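Long-range contact in RsfP (Uncultured bacterium, PDB 4GLJ), which probably catalyses the phosphate-dependent cleavage of methylthioadenosine and binds the dye rhodamine B: residues A169-S180 / Q192-M201. Sequence-based numbering, arbitrary orientation.
With RHB (N-[9-(2-carboxyphenyl)-6-(diethylamino)-3H-xanthen-3-ylidene]-N-ethylethanaminium), chain C; RHB (N-[9-(2-carboxyphenyl)-6-(diethylamino)-3H-xanthen-3-ylidene]-N-ethylethanaminium), chain B.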
# COMPACT_ATOMS: atom_id res chain seq x y z
N ALA A 169 -18.80 10.94 -9.76
CA ALA A 169 -18.39 9.54 -9.51
C ALA A 169 -17.05 9.49 -8.76
O ALA A 169 -16.28 10.51 -8.71
CB ALA A 169 -18.22 8.84 -10.88
N THR A 170 -16.78 8.35 -8.12
CA THR A 170 -15.51 8.13 -7.42
C THR A 170 -14.60 7.18 -8.20
O THR A 170 -15.06 6.07 -8.53
CB THR A 170 -15.75 7.57 -6.02
OG1 THR A 170 -16.42 8.58 -5.28
CG2 THR A 170 -14.41 7.25 -5.35
N TYR A 171 -13.36 7.63 -8.51
CA TYR A 171 -12.34 6.85 -9.26
C TYR A 171 -11.44 6.20 -8.24
O TYR A 171 -10.81 6.87 -7.44
CB TYR A 171 -11.51 7.83 -10.11
CG TYR A 171 -10.32 7.31 -10.95
CD1 TYR A 171 -9.11 6.82 -10.35
CD2 TYR A 171 -10.34 7.42 -12.35
CE1 TYR A 171 -7.99 6.42 -11.15
CE2 TYR A 171 -9.21 7.03 -13.13
CZ TYR A 171 -8.06 6.53 -12.53
OH TYR A 171 -6.98 6.21 -13.39
N VAL A 172 -11.33 4.86 -8.29
CA VAL A 172 -10.36 4.23 -7.38
C VAL A 172 -9.15 3.91 -8.27
O VAL A 172 -9.29 3.30 -9.32
CB VAL A 172 -10.92 2.97 -6.65
CG1 VAL A 172 -11.41 1.94 -7.65
CG2 VAL A 172 -9.78 2.31 -5.84
N CYS A 173 -7.94 4.27 -7.79
CA CYS A 173 -6.73 4.08 -8.55
C CYS A 173 -5.97 2.94 -7.90
O CYS A 173 -5.61 3.07 -6.76
CB CYS A 173 -5.85 5.31 -8.49
SG CYS A 173 -4.59 5.27 -9.84
N ILE A 174 -5.64 1.91 -8.69
CA ILE A 174 -4.90 0.78 -8.15
C ILE A 174 -3.53 0.76 -8.79
O ILE A 174 -3.26 1.47 -9.82
CB ILE A 174 -5.66 -0.56 -8.41
CG1 ILE A 174 -5.77 -0.86 -9.93
CG2 ILE A 174 -7.03 -0.57 -7.66
CD1 ILE A 174 -6.13 -2.34 -10.21
N GLU A 175 -2.65 -0.02 -8.19
CA GLU A 175 -1.25 -0.07 -8.62
C GLU A 175 -1.12 -0.73 -10.02
O GLU A 175 -0.38 -0.23 -10.82
CB GLU A 175 -0.42 -0.87 -7.57
CG GLU A 175 1.08 -0.91 -7.88
CD GLU A 175 1.64 0.53 -8.03
OE1 GLU A 175 1.46 1.32 -7.08
OE2 GLU A 175 2.27 0.93 -9.08
N GLY A 176 -1.82 -1.84 -10.26
CA GLY A 176 -1.70 -2.53 -11.56
C GLY A 176 -0.42 -3.37 -11.46
O GLY A 176 0.17 -3.47 -10.38
N PRO A 177 0.05 -3.95 -12.58
CA PRO A 177 -0.60 -3.84 -13.87
C PRO A 177 -1.77 -4.82 -14.05
O PRO A 177 -2.48 -4.67 -15.04
CB PRO A 177 0.56 -4.13 -14.85
CG PRO A 177 1.41 -5.17 -14.11
CD PRO A 177 1.34 -4.69 -12.66
N GLN A 178 -1.96 -5.81 -13.15
CA GLN A 178 -3.00 -6.83 -13.44
C GLN A 178 -4.34 -6.26 -13.18
O GLN A 178 -4.46 -5.37 -12.34
CB GLN A 178 -2.77 -8.11 -12.60
CG GLN A 178 -1.38 -8.71 -12.86
CD GLN A 178 -0.34 -8.14 -11.88
OE1 GLN A 178 -0.69 -7.35 -10.97
NE2 GLN A 178 0.90 -8.52 -12.04
N PHE A 179 -5.37 -6.75 -13.89
CA PHE A 179 -6.73 -6.33 -13.52
C PHE A 179 -7.15 -6.99 -12.22
O PHE A 179 -6.51 -7.93 -11.77
CB PHE A 179 -7.72 -6.58 -14.67
CG PHE A 179 -7.37 -5.83 -15.95
CD1 PHE A 179 -7.37 -4.43 -15.97
CD2 PHE A 179 -6.99 -6.52 -17.11
CE1 PHE A 179 -7.05 -3.73 -17.15
CE2 PHE A 179 -6.68 -5.83 -18.29
CZ PHE A 179 -6.73 -4.45 -18.33
N SER A 180 -8.15 -6.43 -11.58
CA SER A 180 -8.55 -6.73 -10.20
C SER A 180 -9.11 -8.11 -10.10
O SER A 180 -9.78 -8.61 -11.07
CB SER A 180 -9.68 -5.76 -9.79
OG SER A 180 -9.11 -4.46 -9.70
N GLN A 192 -17.93 2.22 -2.31
CA GLN A 192 -18.68 3.21 -3.14
C GLN A 192 -17.86 3.81 -4.27
O GLN A 192 -18.08 4.94 -4.63
CB GLN A 192 -19.17 4.40 -2.32
CG GLN A 192 -19.65 4.08 -0.93
CD GLN A 192 -21.05 3.58 -0.96
OE1 GLN A 192 -21.97 4.31 -0.64
NE2 GLN A 192 -21.22 2.33 -1.38
N ALA A 193 -16.86 3.11 -4.77
CA ALA A 193 -16.18 3.57 -5.93
C ALA A 193 -17.03 3.20 -7.17
O ALA A 193 -17.71 2.16 -7.16
CB ALA A 193 -14.81 2.90 -6.02
N ASP A 194 -16.88 3.94 -8.28
CA ASP A 194 -17.73 3.79 -9.46
C ASP A 194 -16.95 3.33 -10.70
O ASP A 194 -17.51 2.63 -11.55
CB ASP A 194 -18.38 5.16 -9.75
CG ASP A 194 -19.30 5.60 -8.61
OD1 ASP A 194 -19.05 6.67 -8.00
OD2 ASP A 194 -20.26 4.83 -8.29
N ILE A 195 -15.70 3.74 -10.78
CA ILE A 195 -14.80 3.42 -11.88
C ILE A 195 -13.40 3.14 -11.27
O ILE A 195 -13.08 3.63 -10.19
CB ILE A 195 -14.75 4.53 -12.92
CG1 ILE A 195 -14.23 5.86 -12.31
CG2 ILE A 195 -16.14 4.69 -13.59
CD1 ILE A 195 -14.10 7.06 -13.27
N ILE A 196 -12.60 2.38 -12.01
CA ILE A 196 -11.31 1.93 -11.65
C ILE A 196 -10.29 2.22 -12.72
O ILE A 196 -10.46 1.86 -13.92
CB ILE A 196 -11.33 0.42 -11.24
CG1 ILE A 196 -9.89 -0.08 -10.88
CG2 ILE A 196 -11.95 -0.46 -12.32
CD1 ILE A 196 -9.97 -1.19 -9.86
N GLY A 197 -9.18 2.81 -12.32
CA GLY A 197 -8.11 3.04 -13.29
C GLY A 197 -6.76 2.84 -12.58
O GLY A 197 -6.74 2.42 -11.43
N MET A 198 -5.63 3.08 -13.28
CA MET A 198 -4.30 2.79 -12.70
C MET A 198 -3.40 3.99 -12.70
O MET A 198 -2.22 3.88 -12.29
CB MET A 198 -3.65 1.63 -13.48
CG MET A 198 -4.49 0.34 -13.46
SD MET A 198 -3.62 -1.00 -14.27
CE MET A 198 -4.84 -2.28 -14.10
N THR A 199 -3.90 5.13 -13.22
CA THR A 199 -2.91 6.21 -13.53
C THR A 199 -3.17 7.60 -12.87
O THR A 199 -2.21 8.41 -12.78
CB THR A 199 -2.81 6.47 -15.07
OG1 THR A 199 -4.15 6.77 -15.57
CG2 THR A 199 -2.29 5.28 -15.79
N ASN A 200 -4.42 7.90 -12.47
CA ASN A 200 -4.69 9.28 -12.08
C ASN A 200 -4.20 9.63 -10.67
O ASN A 200 -4.18 10.80 -10.30
CB ASN A 200 -6.16 9.64 -12.35
CG ASN A 200 -6.42 9.85 -13.89
OD1 ASN A 200 -7.13 10.75 -14.26
ND2 ASN A 200 -5.67 9.11 -14.77
N MET A 201 -3.70 8.63 -9.93
CA MET A 201 -2.85 8.86 -8.74
C MET A 201 -1.49 8.26 -9.04
O MET A 201 -1.41 7.13 -9.48
CB MET A 201 -3.47 8.21 -7.50
CG MET A 201 -4.74 8.91 -7.00
SD MET A 201 -4.24 10.47 -6.17
CE MET A 201 -5.82 11.07 -5.60
O2 RHB C . -12.44 -4.34 -20.44
C26 RHB C . -12.02 -4.40 -21.62
C19 RHB C . -10.69 -3.75 -21.88
C14 RHB C . -9.92 -3.41 -20.80
C15 RHB C . -8.68 -2.81 -21.00
C16 RHB C . -8.22 -2.51 -22.27
C17 RHB C . -9.01 -2.83 -23.37
C18 RHB C . -10.24 -3.44 -23.16
C9 RHB C . -10.35 -3.75 -19.42
C8 RHB C . -10.99 -5.05 -19.15
C13 RHB C . -11.22 -5.90 -20.22
C12 RHB C . -11.84 -7.12 -20.01
C11 RHB C . -12.23 -7.51 -18.73
N1 RHB C . -12.85 -8.78 -18.63
C35 RHB C . -11.97 -9.84 -19.17
C36 RHB C . -12.44 -10.32 -20.53
C22 RHB C . -13.24 -9.14 -17.24
C23 RHB C . -12.92 -10.60 -16.96
C10 RHB C . -11.99 -6.64 -17.64
C7 RHB C . -11.35 -5.39 -17.84
O1 RHB C . -11.11 -4.50 -16.78
C1 RHB C . -10.48 -3.26 -16.98
C2 RHB C . -10.09 -2.86 -18.28
C6 RHB C . -10.22 -2.37 -15.93
C5 RHB C . -9.59 -1.14 -16.23
C4 RHB C . -9.22 -0.76 -17.51
C3 RHB C . -9.47 -1.63 -18.54
N2 RHB C . -9.25 -0.26 -15.23
C24 RHB C . -8.91 -1.19 -14.17
C25 RHB C . -7.58 -0.75 -13.63
C33 RHB C . -7.93 0.27 -15.59
C34 RHB C . -8.00 1.15 -16.82
O3 RHB C . -12.71 -4.94 -22.53
O2 RHB B . -3.34 -4.40 -25.49
C26 RHB B . -3.96 -5.43 -25.17
C19 RHB B . -4.84 -5.45 -23.96
C14 RHB B . -5.22 -4.36 -23.19
C15 RHB B . -6.07 -4.57 -22.11
C16 RHB B . -6.53 -5.83 -21.77
C17 RHB B . -6.15 -6.91 -22.53
C18 RHB B . -5.32 -6.70 -23.62
C9 RHB B . -4.84 -2.92 -23.38
C8 RHB B . -4.96 -2.04 -22.17
C13 RHB B . -5.39 -2.53 -20.94
C12 RHB B . -5.49 -1.72 -19.82
C11 RHB B . -5.15 -0.39 -19.89
N1 RHB B . -5.30 0.48 -18.79
C35 RHB B . -6.60 0.08 -18.23
C36 RHB B . -7.54 -0.11 -19.41
C22 RHB B . -4.23 0.59 -17.75
C23 RHB B . -3.23 1.68 -18.13
C10 RHB B . -4.75 0.10 -21.13
C7 RHB B . -4.64 -0.72 -22.26
O1 RHB B . -4.22 -0.19 -23.45
C1 RHB B . -4.09 -0.91 -24.60
C2 RHB B . -4.38 -2.26 -24.64
C6 RHB B . -3.65 -0.25 -25.74
C5 RHB B . -3.49 -0.92 -26.94
C4 RHB B . -3.78 -2.28 -27.00
C3 RHB B . -4.22 -2.95 -25.85
N2 RHB B . -3.06 -0.20 -28.07
C24 RHB B . -1.67 0.29 -27.92
C25 RHB B . -1.50 1.52 -28.79
C33 RHB B . -3.23 -1.01 -29.29
C34 RHB B . -3.38 -0.07 -30.48
O3 RHB B . -3.91 -6.47 -25.86
O HOH W 1 -17.77 7.43 -3.24
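A chi1 of 177° swings the Tyr171 ring away from its own amide and over Gly197, with its OH at the backbone of Thr199 and Asn200. That OH accepts two backbone N-H groups, from Asn200 N at 3.2 Å and Thr199 N at 3.3 Å. Gly197 N lies over one ring face, while Asn200 CB makes a CH-pi contact with the opposite one, 4.1 Å from the centroid. A phenylalanine here would probably leave both turn amides without their shared acceptor. Cys173 SG accepts Met201 N at 3.5 Å.

The strands run parallel, completing a beta-alpha-beta unit through helix 182-190. Val172 N bonds Ile195 O, and Val172 O takes Gly197 N. At the N-terminal end of the pair, the anti lone pair of Asp194 OD1 receives Thr170 N at 2.8 Å.

Met198, extended beyond CG, lays SD 3.7 Å from Gly176 CA and brings CE to Phe179 CD1 (3.8 Å). One rhodamine B lies over a face of the Phe179 ring, the other at its edge. A phosphate ion, probably from the crystallisation liquor, lies against Thr199 OG1, so the turn held by Tyr171 may line the phosphate site of the phosphorylase, beside the rhodamine B pocket.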